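Side-chain contact in thiosulfate sulfurtransferase TUM1 (Saccharomyces cerevisiae, PDB 3UTN), which accepts persulfide sulfur from the desulfurase NFS1 and passes it to UBA4 for 2-thiolation of the wobble uridine of tRNAs: residues I290-L295 with P301-Y306. Sequence-based numbering, arbitrary orientation.
Sequences IIKTAL and PNVRLY. With DMS (dimethyl sulfoxide), chain E.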
loop_
_atom_site.group_PDB
_atom_site.type_symbol
_atom_site.label_atom_id
_atom_site.label_comp_id
_atom_site.label_asym_id
_atom_site.label_seq_id
_atom_site.Cartn_x
_atom_site.Cartn_y
_atom_site.Cartn_z
ATOM N N ILE A 290 -0.248 1.283 -3.430
ATOM C CA ILE A 290 -1.193 2.314 -3.800
ATOM C C ILE A 290 -1.714 2.002 -5.192
ATOM O O ILE A 290 -2.923 1.942 -5.408
ATOM C CB ILE A 290 -0.574 3.714 -3.781
ATOM C CG1 ILE A 290 -0.036 4.036 -2.385
ATOM C CG2 ILE A 290 -1.604 4.741 -4.240
ATOM C CD1 ILE A 290 0.792 5.299 -2.334
ATOM N N ILE A 291 -0.801 1.768 -6.128
ATOM C CA ILE A 291 -1.226 1.502 -7.492
ATOM C C ILE A 291 -1.789 0.118 -7.626
ATOM O O ILE A 291 -2.737 -0.088 -8.362
ATOM C CB ILE A 291 -0.134 1.768 -8.542
ATOM C CG1 ILE A 291 1.075 0.848 -8.370
ATOM C CG2 ILE A 291 0.264 3.225 -8.481
ATOM C CD1 ILE A 291 1.973 0.822 -9.590
ATOM N N LYS A 292 -1.210 -0.825 -6.893
ATOM C CA LYS A 292 -1.715 -2.176 -6.879
ATOM C C LYS A 292 -3.193 -2.135 -6.507
ATOM O O LYS A 292 -4.030 -2.754 -7.153
ATOM C CB LYS A 292 -0.930 -2.995 -5.870
ATOM C CG LYS A 292 -1.484 -4.375 -5.627
ATOM C CD LYS A 292 -0.611 -5.097 -4.627
ATOM C CE LYS A 292 -0.998 -6.554 -4.569
ATOM N NZ LYS A 292 -2.400 -6.702 -4.105
ATOM N N THR A 293 -3.492 -1.374 -5.465
ATOM C CA THR A 293 -4.839 -1.235 -4.960
ATOM C C THR A 293 -5.730 -0.556 -5.978
ATOM O O THR A 293 -6.861 -0.990 -6.190
ATOM C CB THR A 293 -4.827 -0.460 -3.639
ATOM O OG1 THR A 293 -4.052 -1.202 -2.693
ATOM C CG2 THR A 293 -6.227 -0.269 -3.105
ATOM N N ALA A 294 -5.206 0.488 -6.614
ATOM C CA ALA A 294 -5.921 1.182 -7.681
ATOM C C ALA A 294 -6.232 0.228 -8.823
ATOM O O ALA A 294 -7.339 0.233 -9.353
ATOM C CB ALA A 294 -5.118 2.357 -8.185
ATOM N N LEU A 295 -5.252 -0.598 -9.180
ATOM C CA LEU A 295 -5.424 -1.574 -10.247
ATOM C C LEU A 295 -6.485 -2.594 -9.884
ATOM O O LEU A 295 -7.387 -2.869 -10.667
ATOM C CB LEU A 295 -4.101 -2.264 -10.558
ATOM C CG LEU A 295 -3.003 -1.312 -11.021
ATOM C CD1 LEU A 295 -1.732 -2.078 -11.304
ATOM C CD2 LEU A 295 -3.438 -0.520 -12.244
ATOM N N PRO A 301 -6.886 -7.922 -12.469
ATOM C CA PRO A 301 -6.712 -9.114 -11.658
ATOM C C PRO A 301 -5.253 -9.439 -11.428
ATOM O O PRO A 301 -4.384 -8.935 -12.138
ATOM C CB PRO A 301 -7.359 -10.211 -12.504
ATOM C CG PRO A 301 -7.244 -9.729 -13.907
ATOM C CD PRO A 301 -7.125 -8.234 -13.890
ATOM N N ASN A 302 -5.006 -10.282 -10.431
ATOM C CA ASN A 302 -3.700 -10.876 -10.204
ATOM C C ASN A 302 -2.624 -9.820 -10.224
ATOM O O ASN A 302 -1.652 -9.888 -10.980
ATOM C CB ASN A 302 -3.434 -11.966 -11.232
ATOM C CG ASN A 302 -4.526 -13.006 -11.246
ATOM O OD1 ASN A 302 -4.901 -13.534 -10.201
ATOM N ND2 ASN A 302 -5.057 -13.287 -12.423
ATOM N N VAL A 303 -2.847 -8.815 -9.394
ATOM C CA VAL A 303 -1.877 -7.780 -9.213
ATOM C C VAL A 303 -1.089 -8.208 -8.009
ATOM O O VAL A 303 -1.644 -8.515 -6.962
ATOM C CB VAL A 303 -2.526 -6.422 -8.959
ATOM C CG1 VAL A 303 -1.466 -5.334 -8.973
ATOM C CG2 VAL A 303 -3.572 -6.150 -10.020
ATOM N N ARG A 304 0.215 -8.276 -8.182
ATOM C CA ARG A 304 1.071 -8.561 -7.070
ATOM C C ARG A 304 1.971 -7.386 -6.857
ATOM O O ARG A 304 2.163 -6.555 -7.745
ATOM C CB ARG A 304 1.876 -9.818 -7.327
ATOM C CG ARG A 304 1.039 -11.077 -7.262
ATOM C CD ARG A 304 1.923 -12.281 -7.494
ATOM N NE ARG A 304 2.614 -12.162 -8.771
ATOM C CZ ARG A 304 3.767 -12.754 -9.049
ATOM N NH1 ARG A 304 4.376 -13.495 -8.127
ATOM N NH2 ARG A 304 4.318 -12.583 -10.239
ATOM N N LEU A 305 2.491 -7.297 -5.651
ATOM C CA LEU A 305 3.431 -6.271 -5.338
ATOM C C LEU A 305 4.798 -6.890 -5.336
ATOM O O LEU A 305 5.049 -7.861 -4.623
ATOM C CB LEU A 305 3.143 -5.671 -3.975
ATOM C CG LEU A 305 4.161 -4.599 -3.607
ATOM C CD1 LEU A 305 3.768 -3.270 -4.221
ATOM C CD2 LEU A 305 4.255 -4.495 -2.106
ATOM N N TYR A 306 5.681 -6.324 -6.140
ATOM C CA TYR A 306 7.077 -6.610 -5.996
ATOM C C TYR A 306 7.495 -5.812 -4.776
ATOM O O TYR A 306 7.789 -4.627 -4.858
ATOM C CB TYR A 306 7.865 -6.199 -7.234
ATOM C CG TYR A 306 9.351 -6.271 -7.015
ATOM C CD1 TYR A 306 9.896 -7.218 -6.151
ATOM C CD2 TYR A 306 10.209 -5.401 -7.664
ATOM C CE1 TYR A 306 11.254 -7.295 -5.947
ATOM C CE2 TYR A 306 11.578 -5.477 -7.469
ATOM C CZ TYR A 306 12.086 -6.422 -6.602
ATOM O OH TYR A 306 13.432 -6.506 -6.389
HETATM S S DMS E . -4.067 -12.443 -15.806
HETATM O O DMS E . -3.902 -12.461 -14.341
HETATM C C1 DMS E . -4.951 -13.830 -16.276
HETATM C C2 DMS E . -5.173 -11.216 -16.205
#
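Lys292 lays its aliphatic chain along Val303, the two side chains sliding past each other in opposite directions, where helix 286-297 packs on strand 303-306. Together with strand 278-281 these elements form a right-handed beta-alpha-beta unit of the second rhodanese domain, and the helix segment runs antiparallel to the strand (176°), their axes 8.5 Å apart. The tightest carbon contact is Lys292 CG against Val303 CG1, at 3.5 Å. It follows from the lysine torsion: CG stands anti to the backbone N (chi1 172°), which lays CG against the valine methyl. Val303 suits its place because its branched end meets two helix residues: CG1 touches the lysine and also Leu295 CD1, while CG2 lies 4.0 Å from Leu295 CB, about one helical turn on. Leu295 crosses the valine at about a right angle and also touches Thr278 and Cys280 of the neighbouring strand, so that it packs between the helix and two adjacent strands. Farther out, Lys292 crosses Leu305 almost perpendicularly, CD resting 3.9 Å from Leu305 CB; the leucine also touches Trp132 and Arg129 of helix 127-136, and its side chain lies about 5 Å from that of Cys282, the persulfide-carrying catalytic residue. A long side chain is apt here, since its methylenes serve the apolar interface while its ammonium group reaches Glu296 and Glu184 in salt bridges. A leucine here would probably leave both glutamates without this positive partner and strip the cover that CD and CE give to Leu305 and the strand backbone. The lysine chain, extended through chi3, sets CE 3.2 Å from the carbonyl O of Val303; the bend at chi4 (-62°) then places NZ 3.5 Å from the same oxygen, at an angle too poor for a hydrogen bond.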